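Side-chain contacts in soluble lytic murein transglycosylase (Pseudomonas aeruginosa, PDB 5OHU), which turns over cell-wall peptidoglycan as a lytic transglycosylase, acting on its glycan strands both exolytically and endolytically: residues 528-533 and 551-556; 536-539 and 543-546; 157-162 and 182-187. One frame throughout, in Å; residues are numbered along the deposited sequence.

Overall arrangement
Contacts 1 and 2 lie side by side, their centres 9 Å apart, in the lysozyme-like transglycosylase domain. Contact 1 is a buried crossing of helices 524-534 and 547-564; contact 2 folds up the connection between those helices and is only partly buried. They meet where the S531 hydroxyl bonds to the backbone oxygen of I536 and L553 packs on the same isoleucine. Contact 3, also partly buried, lies in the helical ring known from Slt70 relatives, its centre about 47 Å from theirs. Contact 1 has methyl groups and no cross-bond, contact 2 one amide bond beside leucine packing; in contact 3 a buried R184 meets exposed K157 and S158, held by a carbonyl and a phosphate ion.

Contact 1: residues 528-533 and 551-556; sequences KETSRK and IRLGAA
Segments of helices 524-534 and 547-564 cross steeply within the transglycosylase domain, and T530 meets L553 and A556 where they come together. The segment axes approach to 9.5 Å with a crossing angle of 81°, so the touching patch is small and a few side chains carry it. The methyl of T530 is the centrepiece. With CG2 anti to the backbone N, it points across to helix 547-564 and settles between two successive turns there, 3.6 Å from L553 O and equally 3.6 Å from the CB of A556. The small alanine lets this methyl come close to the helix backbone. L553 in turn reaches back with CD2, which lies 4.0 Å from the CA of S531, the residue after T530, and 4.1 Å from its CB. The two reaching groups graze each other, T530 CG2 being 4.3 Å from L553 CD2. Neither hydroxyl serves the crossing: T530 OG1 turns back to T526 O one turn earlier in its own helix, while S531 OG bonds to I536 O in the following loop. Y557 and Q560, further along helix 547-564, continue the packing around T530. With both hydroxyls satisfied elsewhere and no hydrogen bond between the segments, cohesion here comes from van der Waals contact, and the fit depends on the shapes of one methyl, one leucine branch and one alanine.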
ATOM      1  N   LYS A 528      16.580  11.867  18.891  1.00 31.48           N
ATOM      2  CA  LYS A 528      17.311  12.239  20.099  1.00 31.35           C
ATOM      3  C   LYS A 528      18.791  11.881  19.987  1.00 28.32           C
ATOM      4  O   LYS A 528      19.645  12.639  20.455  1.00 27.99           O
ATOM      5  CB  LYS A 528      16.676  11.592  21.332  1.00 40.21           C
ATOM      6  CG  LYS A 528      15.346  12.227  21.732  1.00 55.16           C
ATOM      7  CD  LYS A 528      14.785  11.707  23.070  1.00 61.31           C
ATOM      8  CE  LYS A 528      13.882  10.491  22.876  1.00 65.76           C
ATOM      9  NZ  LYS A 528      13.132  10.147  24.121  1.00 69.09           N
ATOM     10  N   GLU A 529      19.110  10.752  19.351  1.00 25.60           N
ATOM     11  CA  GLU A 529      20.503  10.363  19.160  1.00 36.71           C
ATOM     12  C   GLU A 529      21.224  11.334  18.231  1.00 37.85           C
ATOM     13  O   GLU A 529      22.354  11.755  18.514  1.00 32.73           O
ATOM     14  CB  GLU A 529      20.575   8.937  18.611  1.00 47.84           C
ATOM     15  CG  GLU A 529      20.554   7.855  19.687  1.00 66.18           C
ATOM     16  CD  GLU A 529      20.099   6.496  19.166  1.00 76.76           C
ATOM     17  OE1 GLU A 529      19.646   5.669  19.993  1.00 78.15           O
ATOM     18  OE2 GLU A 529      20.184   6.258  17.939  1.00 73.69           O
ATOM     19  N   THR A 530      20.583  11.684  17.109  1.00 28.33           N
ATOM     20  CA  THR A 530      21.131  12.686  16.199  1.00 29.76           C
ATOM     21  C   THR A 530      21.370  14.000  16.924  1.00 30.66           C
ATOM     22  O   THR A 530      22.429  14.629  16.773  1.00 28.21           O
ATOM     23  CB  THR A 530      20.175  12.887  15.024  1.00 27.63           C
ATOM     24  OG1 THR A 530      19.979  11.635  14.359  1.00 29.11           O
ATOM     25  CG2 THR A 530      20.745  13.891  14.031  1.00 27.20           C
ATOM     26  N   SER A 531      20.410  14.400  17.754  1.00 27.64           N
ATOM     27  CA  SER A 531      20.541  15.620  18.541  1.00 28.42           C
ATOM     28  C   SER A 531      21.779  15.580  19.429  1.00 26.93           C
ATOM     29  O   SER A 531      22.517  16.567  19.530  1.00 28.53           O
ATOM     30  CB  SER A 531      19.274  15.818  19.373  1.00 21.31           C
ATOM     31  OG  SER A 531      19.469  16.795  20.377  1.00 31.26           O
ATOM     32  N   ARG A 532      22.028  14.446  20.083  1.00 32.34           N
ATOM     33  CA  ARG A 532      23.204  14.372  20.944  1.00 36.90           C
ATOM     34  C   ARG A 532      24.484  14.313  20.123  1.00 26.80           C
ATOM     35  O   ARG A 532      25.495  14.908  20.505  1.00 30.22           O
ATOM     36  CB  ARG A 532      23.111  13.175  21.890  1.00 43.68           C
ATOM     37  CG  ARG A 532      21.912  13.213  22.827  1.00 54.93           C
ATOM     38  CD  ARG A 532      22.021  12.147  23.906  1.00 67.63           C
ATOM     39  NE  ARG A 532      20.708  11.583  24.233  1.00 75.75           N
ATOM     40  CZ  ARG A 532      20.202  10.478  23.687  1.00 77.60           C
ATOM     41  NH1 ARG A 532      20.913   9.811  22.786  1.00 78.50           N
ATOM     42  NH2 ARG A 532      18.993  10.048  24.042  1.00 75.44           N
ATOM     43  N   LYS A 533      24.454  13.614  18.986  1.00 25.93           N
ATOM     44  CA  LYS A 533      25.658  13.445  18.182  1.00 21.01           C
ATOM     45  C   LYS A 533      26.147  14.780  17.634  1.00 22.61           C
ATOM     46  O   LYS A 533      27.352  15.042  17.603  1.00 23.92           O
ATOM     47  CB  LYS A 533      25.385  12.463  17.041  1.00 23.40           C
ATOM     48  CG  LYS A 533      26.635  11.886  16.407  1.00 31.00           C
ATOM     49  CD  LYS A 533      27.519  11.273  17.487  1.00 39.00           C
ATOM     50  CE  LYS A 533      28.308  10.089  16.974  1.00 44.12           C
ATOM     51  NZ  LYS A 533      27.432   9.027  16.448  1.00 49.24           N
ATOM     52  N   ILE A 551      13.882  19.570   9.900  1.00 19.42           N
ATOM     53  CA  ILE A 551      14.862  19.635   8.822  1.00 23.26           C
ATOM     54  C   ILE A 551      16.281  19.606   9.374  1.00 19.12           C
ATOM     55  O   ILE A 551      17.172  18.970   8.799  1.00 19.64           O
ATOM     56  CB  ILE A 551      14.614  20.891   7.973  1.00 26.09           C
ATOM     57  CG1 ILE A 551      13.257  20.774   7.283  1.00 27.94           C
ATOM     58  CG2 ILE A 551      15.759  21.090   6.964  1.00 23.26           C
ATOM     59  CD1 ILE A 551      12.834  22.067   6.574  1.00 31.21           C
ATOM     60  N   ARG A 552      16.519  20.288  10.496  1.00 19.69           N
ATOM     61  CA  ARG A 552      17.867  20.326  11.053  1.00 19.73           C
ATOM     62  C   ARG A 552      18.313  18.943  11.505  1.00 24.58           C
ATOM     63  O   ARG A 552      19.435  18.513  11.208  1.00 24.92           O
ATOM     64  CB  ARG A 552      17.928  21.313  12.214  1.00 31.07           C
ATOM     65  CG  ARG A 552      17.929  22.762  11.777  1.00 36.47           C
ATOM     66  CD  ARG A 552      17.699  23.676  12.952  1.00 39.91           C
ATOM     67  NE  ARG A 552      18.866  23.743  13.812  1.00 47.81           N
ATOM     68  CZ  ARG A 552      18.861  24.287  15.023  1.00 63.30           C
ATOM     69  NH1 ARG A 552      17.737  24.798  15.515  1.00 67.09           N
ATOM     70  NH2 ARG A 552      19.979  24.312  15.741  1.00 62.71           N
ATOM     71  N   LEU A 553      17.450  18.234  12.239  1.00 21.64           N
ATOM     72  CA  LEU A 553      17.768  16.868  12.644  1.00 18.48           C
ATOM     73  C   LEU A 553      17.723  15.908  11.470  1.00 17.78           C
ATOM     74  O   LEU A 553      18.559  15.004  11.384  1.00 25.57           O
ATOM     75  CB  LEU A 553      16.822  16.400  13.746  1.00 18.61           C
ATOM     76  CG  LEU A 553      16.961  17.287  14.985  1.00 24.20           C
ATOM     77  CD1 LEU A 553      15.872  17.032  16.049  1.00 24.99           C
ATOM     78  CD2 LEU A 553      18.342  17.054  15.576  1.00 19.33           C
ATOM     79  N   GLY A 554      16.768  16.080  10.558  1.00 19.51           N
ATOM     80  CA  GLY A 554      16.699  15.178   9.419  1.00 17.90           C
ATOM     81  C   GLY A 554      17.900  15.309   8.494  1.00 20.86           C
ATOM     82  O   GLY A 554      18.417  14.309   7.988  1.00 17.28           O
ATOM     83  N   ALA A 555      18.352  16.543   8.250  1.00 19.30           N
ATOM     84  CA  ALA A 555      19.535  16.746   7.414  1.00 18.66           C
ATOM     85  C   ALA A 555      20.764  16.129   8.053  1.00 19.84           C
ATOM     86  O   ALA A 555      21.581  15.507   7.363  1.00 18.95           O
ATOM     87  CB  ALA A 555      19.772  18.241   7.169  1.00 18.47           C
ATOM     88  N   ALA A 556      20.920  16.311   9.367  1.00 17.28           N
ATOM     89  CA  ALA A 556      22.055  15.725  10.067  1.00 19.89           C
ATOM     90  C   ALA A 556      22.033  14.202   9.973  1.00 19.89           C
ATOM     91  O   ALA A 556      23.025  13.580   9.581  1.00 22.38           O
ATOM     92  CB  ALA A 556      22.059  16.184  11.528  1.00 17.67           C
TER

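Contact 2: residues 536-539 and 543-546; sequences IPLA and QLIV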
ATOM      1  N   ILE A 536      22.774  19.488  18.356  1.00 30.61           N
ATOM      2  CA  ILE A 536      21.611  20.239  17.883  1.00 33.01           C
ATOM      3  C   ILE A 536      20.524  20.157  18.951  1.00 32.85           C
ATOM      4  O   ILE A 536      20.076  19.036  19.261  1.00 31.96           O
ATOM      5  CB  ILE A 536      21.106  19.705  16.542  1.00 32.53           C
ATOM      6  CG1 ILE A 536      22.172  19.866  15.460  1.00 30.14           C
ATOM      7  CG2 ILE A 536      19.806  20.398  16.140  1.00 26.59           C
ATOM      8  CD1 ILE A 536      21.816  19.160  14.172  1.00 31.51           C
ATOM      9  N   PRO A 537      20.059  21.270  19.503  1.00 35.78           N
ATOM     10  CA  PRO A 537      19.087  21.214  20.602  1.00 35.88           C
ATOM     11  C   PRO A 537      17.754  20.624  20.169  1.00 41.01           C
ATOM     12  O   PRO A 537      17.225  20.958  19.107  1.00 44.80           O
ATOM     13  CB  PRO A 537      18.925  22.683  21.013  1.00 33.94           C
ATOM     14  CG  PRO A 537      20.171  23.367  20.522  1.00 33.94           C
ATOM     15  CD  PRO A 537      20.522  22.647  19.244  1.00 36.40           C
ATOM     16  N   LEU A 538      17.206  19.757  21.021  1.00 41.22           N
ATOM     17  CA  LEU A 538      15.896  19.145  20.808  1.00 40.35           C
ATOM     18  C   LEU A 538      15.173  19.111  22.147  1.00 51.22           C
ATOM     19  O   LEU A 538      15.496  18.277  22.998  1.00 53.19           O
ATOM     20  CB  LEU A 538      16.025  17.739  20.233  1.00 32.26           C
ATOM     21  CG  LEU A 538      14.705  16.974  20.115  1.00 30.29           C
ATOM     22  CD1 LEU A 538      13.751  17.751  19.236  1.00 26.61           C
ATOM     23  CD2 LEU A 538      14.928  15.556  19.581  1.00 26.35           C
ATOM     24  N   ALA A 539      14.188  19.998  22.325  1.00 57.82           N
ATOM     25  CA  ALA A 539      13.506  20.113  23.615  1.00 60.09           C
ATOM     26  C   ALA A 539      12.680  18.871  23.935  1.00 59.65           C
ATOM     27  O   ALA A 539      12.719  18.373  25.066  1.00 55.89           O
ATOM     28  CB  ALA A 539      12.620  21.357  23.636  1.00 60.02           C
ATOM     29  N   GLN A 543       8.545  18.661  19.513  1.00 51.01           N
ATOM     30  CA  GLN A 543       9.080  19.698  18.634  1.00 46.51           C
ATOM     31  C   GLN A 543       9.375  19.202  17.223  1.00 39.85           C
ATOM     32  O   GLN A 543       9.593  20.032  16.335  1.00 36.39           O
ATOM     33  CB  GLN A 543      10.354  20.296  19.231  1.00 48.17           C
ATOM     34  CG  GLN A 543      10.125  21.529  20.074  1.00 56.93           C
ATOM     35  CD  GLN A 543      11.419  22.167  20.517  1.00 68.99           C
ATOM     36  OE1 GLN A 543      12.505  21.642  20.252  1.00 70.59           O
ATOM     37  NE2 GLN A 543      11.317  23.310  21.193  1.00 75.45           N
ATOM     38  N   LEU A 544       9.373  17.886  16.992  1.00 35.51           N
ATOM     39  CA  LEU A 544       9.654  17.328  15.671  1.00 32.88           C
ATOM     40  C   LEU A 544       8.628  17.704  14.605  1.00 35.45           C
ATOM     41  O   LEU A 544       8.878  17.441  13.422  1.00 30.47           O
ATOM     42  CB  LEU A 544       9.742  15.808  15.757  1.00 31.86           C
ATOM     43  CG  LEU A 544      11.002  15.262  16.422  1.00 30.23           C
ATOM     44  CD1 LEU A 544      10.901  13.747  16.536  1.00 30.40           C
ATOM     45  CD2 LEU A 544      12.214  15.671  15.599  1.00 31.71           C
ATOM     46  N   ILE A 545       7.475  18.284  14.967  1.00 29.44           N
ATOM     47  CA  ILE A 545       6.582  18.780  13.918  1.00 28.94           C
ATOM     48  C   ILE A 545       6.832  20.244  13.599  1.00 28.87           C
ATOM     49  O   ILE A 545       6.172  20.795  12.707  1.00 35.37           O
ATOM     50  CB  ILE A 545       5.084  18.619  14.245  1.00 34.68           C
ATOM     51  CG1 ILE A 545       4.697  19.421  15.483  1.00 32.09           C
ATOM     52  CG2 ILE A 545       4.690  17.156  14.390  1.00 29.01           C
ATOM     53  CD1 ILE A 545       3.205  19.659  15.564  1.00 43.61           C
ATOM     54  N   VAL A 546       7.745  20.900  14.306  1.00 22.60           N
ATOM     55  CA  VAL A 546       8.205  22.221  13.887  1.00 30.43           C
ATOM     56  C   VAL A 546       9.121  22.022  12.684  1.00 36.38           C
ATOM     57  O   VAL A 546      10.166  21.369  12.814  1.00 30.61           O
ATOM     58  CB  VAL A 546       8.926  22.955  15.021  1.00 29.02           C
ATOM     59  CG1 VAL A 546       9.522  24.268  14.499  1.00 27.77           C
ATOM     60  CG2 VAL A 546       7.961  23.206  16.171  1.00 23.41           C
TER
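The flat carboxamide of Q543 has the methyl of A539 over one face: CB sits 3.4 Å from CD and at that same distance from both OE1 and NE2, so it lies over the outer end of the amide, between OE1 and NE2. The backbone N of A539 approaches from this same side and donates to Q543 OE1 at 3.1 Å, with an N-H...O angle of 156°. The donor stands well above the carbonyl plane, 55° out of it, and so misses the lone-pair directions. L538 CD1 comes to 4.2 Å from OE1. The glutamine reaches across to residues 536-539 because its chain is extended beyond CG (chi2 -174°). Deeper in, L538 and L544 make a loose apolar touch, CD1 to CD2 at 4.5 Å. Both leucines also press on A527 of helix 524-534, and L538 reaches L553 of helix 547-564, so the loop is pinned down onto the two helices it connects. The 3-10 turn carrying Q543 is closed by V546 N bonding to Q543 O at 2.9 Å, and V546 is the N-cap residue of helix 547-564. The chemistry is thus divided by depth: leucines hold the inner side, while near the surface a single bond from above the carbonyl plane, with the alanine methyl beside it, probably helps to hold the amide with its oxygen near the A539 N-H.

Contact 3: residues 157-162 and 182-187; sequences KSQPAA and WKRLKL. With PO4 (phosphate ion), chain B.
R184 is stretched to its full length, CG anti to the backbone N (chi1 -167°) and the chain straight from CG to NE, which carries its guanidinium from helix 178-190 to the carbonyl of K157. NH2 donates to K157 O at 2.9 Å, the oxygen lying nearly in the guanidinium plane, and also to PO4 O2 at 2.8 Å. NH1 takes PO4 O3, again at 2.8 Å, so the phosphate ion, probably from the crystallisation liquor, meets the group at its edge through two straight bonds. With NE bonded to V155 O, four of the five guanidinium N-H groups are engaged, which fixes its rotation. The backbone N of Q159 adds a third, nearly straight bond to the ion, 2.7 Å from PO4 O2. The Q159 chain bends at chi2 (-65°); its CG lies 4.0 Å from R184 NH2, while NE2 turns to L152 O. W153 makes a cation-pi contact with R184, and L196 and L200 of helix 194-201 pack on its chain. The arginine thereby ties the linker before helix 161-172 to helix 178-190, while Q159 and P160 lean on T126 of helix 126-138, which the C130-C163 disulfide joins to helix 161-172.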
ATOM      1  N   LYS A 157      -9.418 -15.477   9.615  1.00 28.85           N
ATOM      2  CA  LYS A 157      -9.563 -14.656  10.806  1.00 22.74           C
ATOM      3  C   LYS A 157     -10.945 -14.871  11.406  1.00 24.41           C
ATOM      4  O   LYS A 157     -11.860 -15.386  10.753  1.00 22.89           O
ATOM      5  CB  LYS A 157      -9.349 -13.167  10.485  1.00 32.64           C
ATOM      6  CG  LYS A 157     -10.301 -12.592   9.444  1.00 39.46           C
ATOM      7  CD  LYS A 157      -9.931 -11.158   9.058  1.00 50.70           C
ATOM      8  CE  LYS A 157     -10.938 -10.129   9.587  1.00 65.34           C
ATOM      9  NZ  LYS A 157     -12.225 -10.099   8.819  1.00 72.94           N
ATOM     10  N   SER A 158     -11.084 -14.495  12.672  1.00 19.50           N
ATOM     11  CA  SER A 158     -12.383 -14.571  13.314  1.00 29.69           C
ATOM     12  C   SER A 158     -13.349 -13.570  12.684  1.00 28.43           C
ATOM     13  O   SER A 158     -12.990 -12.423  12.395  1.00 25.41           O
ATOM     14  CB  SER A 158     -12.245 -14.315  14.806  1.00 36.76           C
ATOM     15  OG  SER A 158     -11.313 -15.215  15.366  1.00 43.66           O
ATOM     16  N   GLN A 159     -14.563 -14.019  12.452  1.00 21.73           N
ATOM     17  CA  GLN A 159     -15.595 -13.221  11.830  1.00 21.98           C
ATOM     18  C   GLN A 159     -16.553 -12.675  12.885  1.00 26.00           C
ATOM     19  O   GLN A 159     -16.620 -13.183  14.008  1.00 32.83           O
ATOM     20  CB  GLN A 159     -16.358 -14.063  10.798  1.00 22.51           C
ATOM     21  CG  GLN A 159     -15.570 -14.469   9.537  1.00 13.44           C
ATOM     22  CD  GLN A 159     -15.144 -13.286   8.612  1.00 23.14           C
ATOM     23  OE1 GLN A 159     -14.681 -12.239   9.065  1.00 27.30           O
ATOM     24  NE2 GLN A 159     -15.343 -13.465   7.313  1.00 19.76           N
ATOM     25  N   PRO A 160     -17.290 -11.618  12.559  1.00 28.87           N
ATOM     26  CA  PRO A 160     -18.228 -11.031  13.523  1.00 22.82           C
ATOM     27  C   PRO A 160     -19.346 -11.992  13.904  1.00 28.58           C
ATOM     28  O   PRO A 160     -19.606 -13.012  13.262  1.00 29.79           O
ATOM     29  CB  PRO A 160     -18.789  -9.817  12.786  1.00 26.39           C
ATOM     30  CG  PRO A 160     -17.766  -9.482  11.746  1.00 26.02           C
ATOM     31  CD  PRO A 160     -17.156 -10.799  11.342  1.00 22.90           C
ATOM     32  N   ALA A 161     -20.039 -11.593  14.970  1.00 29.83           N
ATOM     33  CA  ALA A 161     -21.105 -12.391  15.567  1.00 22.53           C
ATOM     34  C   ALA A 161     -22.188 -12.772  14.571  1.00 22.87           C
ATOM     35  O   ALA A 161     -22.681 -13.908  14.590  1.00 26.93           O
ATOM     36  CB  ALA A 161     -21.720 -11.614  16.728  1.00 26.90           C
ATOM     37  N   ALA A 162     -22.615 -11.836  13.722  1.00 22.06           N
ATOM     38  CA  ALA A 162     -23.667 -12.182  12.771  1.00 24.70           C
ATOM     39  C   ALA A 162     -23.225 -13.316  11.856  1.00 27.95           C
ATOM     40  O   ALA A 162     -24.060 -14.102  11.386  1.00 28.22           O
ATOM     41  CB  ALA A 162     -24.079 -10.959  11.943  1.00 23.12           C
ATOM     42  N   TRP A 182     -11.571 -28.119   7.423  1.00 23.46           N
ATOM     43  CA  TRP A 182     -10.156 -28.270   7.107  1.00 17.75           C
ATOM     44  C   TRP A 182      -9.627 -27.096   6.286  1.00 18.80           C
ATOM     45  O   TRP A 182      -8.586 -26.521   6.620  1.00 19.35           O
ATOM     46  CB  TRP A 182      -9.932 -29.593   6.376  1.00 24.03           C
ATOM     47  CG  TRP A 182      -8.484 -29.852   6.040  1.00 22.15           C
ATOM     48  CD1 TRP A 182      -7.885 -29.655   4.834  1.00 23.38           C
ATOM     49  CD2 TRP A 182      -7.464 -30.335   6.924  1.00 16.68           C
ATOM     50  NE1 TRP A 182      -6.551 -29.997   4.906  1.00 31.14           N
ATOM     51  CE2 TRP A 182      -6.269 -30.421   6.176  1.00 24.83           C
ATOM     52  CE3 TRP A 182      -7.447 -30.715   8.268  1.00 18.79           C
ATOM     53  CZ2 TRP A 182      -5.062 -30.872   6.733  1.00 23.57           C
ATOM     54  CZ3 TRP A 182      -6.249 -31.158   8.823  1.00 14.81           C
ATOM     55  CH2 TRP A 182      -5.075 -31.236   8.056  1.00 15.32           C
ATOM     56  N   LYS A 183     -10.332 -26.720   5.207  1.00 21.19           N
ATOM     57  CA  LYS A 183      -9.899 -25.568   4.421  1.00 14.90           C
ATOM     58  C   LYS A 183      -9.719 -24.336   5.288  1.00 23.16           C
ATOM     59  O   LYS A 183      -8.745 -23.588   5.131  1.00 27.06           O
ATOM     60  CB  LYS A 183     -10.907 -25.205   3.337  1.00 22.77           C
ATOM     61  CG  LYS A 183     -10.822 -25.827   1.978  1.00 33.43           C
ATOM     62  CD  LYS A 183     -11.610 -27.066   1.930  1.00 49.25           C
ATOM     63  CE  LYS A 183     -11.837 -27.510   0.494  1.00 54.71           C
ATOM     64  NZ  LYS A 183     -10.558 -27.352  -0.275  1.00 60.52           N
ATOM     65  N   ARG A 184     -10.680 -24.066   6.169  1.00 21.38           N
ATOM     66  CA  ARG A 184     -10.565 -22.847   6.950  1.00 16.28           C
ATOM     67  C   ARG A 184      -9.422 -22.955   7.948  1.00 13.00           C
ATOM     68  O   ARG A 184      -8.719 -21.974   8.212  1.00 19.63           O
ATOM     69  CB  ARG A 184     -11.881 -22.528   7.663  1.00 13.18           C
ATOM     70  CG  ARG A 184     -11.873 -21.107   8.211  1.00 19.36           C
ATOM     71  CD  ARG A 184     -13.031 -20.816   9.129  1.00 17.85           C
ATOM     72  NE  ARG A 184     -12.962 -19.445   9.593  1.00 20.73           N
ATOM     73  CZ  ARG A 184     -13.762 -18.911  10.514  1.00 19.54           C
ATOM     74  NH1 ARG A 184     -14.718 -19.633  11.088  1.00 14.84           N
ATOM     75  NH2 ARG A 184     -13.600 -17.647  10.859  1.00 16.75           N
ATOM     76  N   LEU A 185      -9.229 -24.142   8.517  1.00 19.16           N
ATOM     77  CA  LEU A 185      -8.074 -24.381   9.373  1.00 16.16           C
ATOM     78  C   LEU A 185      -6.788 -23.990   8.661  1.00 18.27           C
ATOM     79  O   LEU A 185      -5.953 -23.270   9.213  1.00 16.98           O
ATOM     80  CB  LEU A 185      -8.068 -25.850   9.792  1.00 25.82           C
ATOM     81  CG  LEU A 185      -6.953 -26.526  10.595  1.00 29.81           C
ATOM     82  CD1 LEU A 185      -6.239 -25.596  11.512  1.00 19.85           C
ATOM     83  CD2 LEU A 185      -7.597 -27.650  11.408  1.00 29.14           C
ATOM     84  N   LYS A 186      -6.636 -24.423   7.411  1.00 25.62           N
ATOM     85  CA  LYS A 186      -5.440 -24.098   6.648  1.00 23.42           C
ATOM     86  C   LYS A 186      -5.282 -22.583   6.506  1.00 29.25           C
ATOM     87  O   LYS A 186      -4.194 -22.031   6.744  1.00 19.12           O
ATOM     88  CB  LYS A 186      -5.531 -24.797   5.294  1.00 19.82           C
ATOM     89  CG  LYS A 186      -4.304 -24.731   4.416  1.00 32.95           C
ATOM     90  CD  LYS A 186      -4.485 -25.624   3.184  1.00 40.09           C
ATOM     91  CE  LYS A 186      -3.839 -25.017   1.945  1.00 48.11           C
ATOM     92  NZ  LYS A 186      -3.899 -25.931   0.770  1.00 50.11           N
ATOM     93  N   LEU A 187      -6.380 -21.890   6.173  1.00 24.05           N
ATOM     94  CA  LEU A 187      -6.345 -20.436   6.039  1.00 17.38           C
ATOM     95  C   LEU A 187      -5.999 -19.767   7.358  1.00 18.57           C
ATOM     96  O   LEU A 187      -5.279 -18.760   7.380  1.00 18.87           O
ATOM     97  CB  LEU A 187      -7.696 -19.928   5.540  1.00 18.09           C
ATOM     98  CG  LEU A 187      -8.048 -20.420   4.147  1.00 21.73           C
ATOM     99  CD1 LEU A 187      -9.490 -20.067   3.781  1.00 17.43           C
ATOM    100  CD2 LEU A 187      -7.068 -19.799   3.167  1.00 17.31           C
TER
HETATM  101  P   PO4 B 701     -16.161 -17.353  13.767  1.00 47.47           P
HETATM  102  O1  PO4 B 701     -15.791 -17.397  15.225  1.00 51.20           O
HETATM  103  O2  PO4 B 701     -15.116 -16.579  13.008  1.00 34.88           O
HETATM  104  O3  PO4 B 701     -16.273 -18.768  13.251  1.00 47.35           O
HETATM  105  O4  PO4 B 701     -17.493 -16.666  13.597  1.00 56.00           O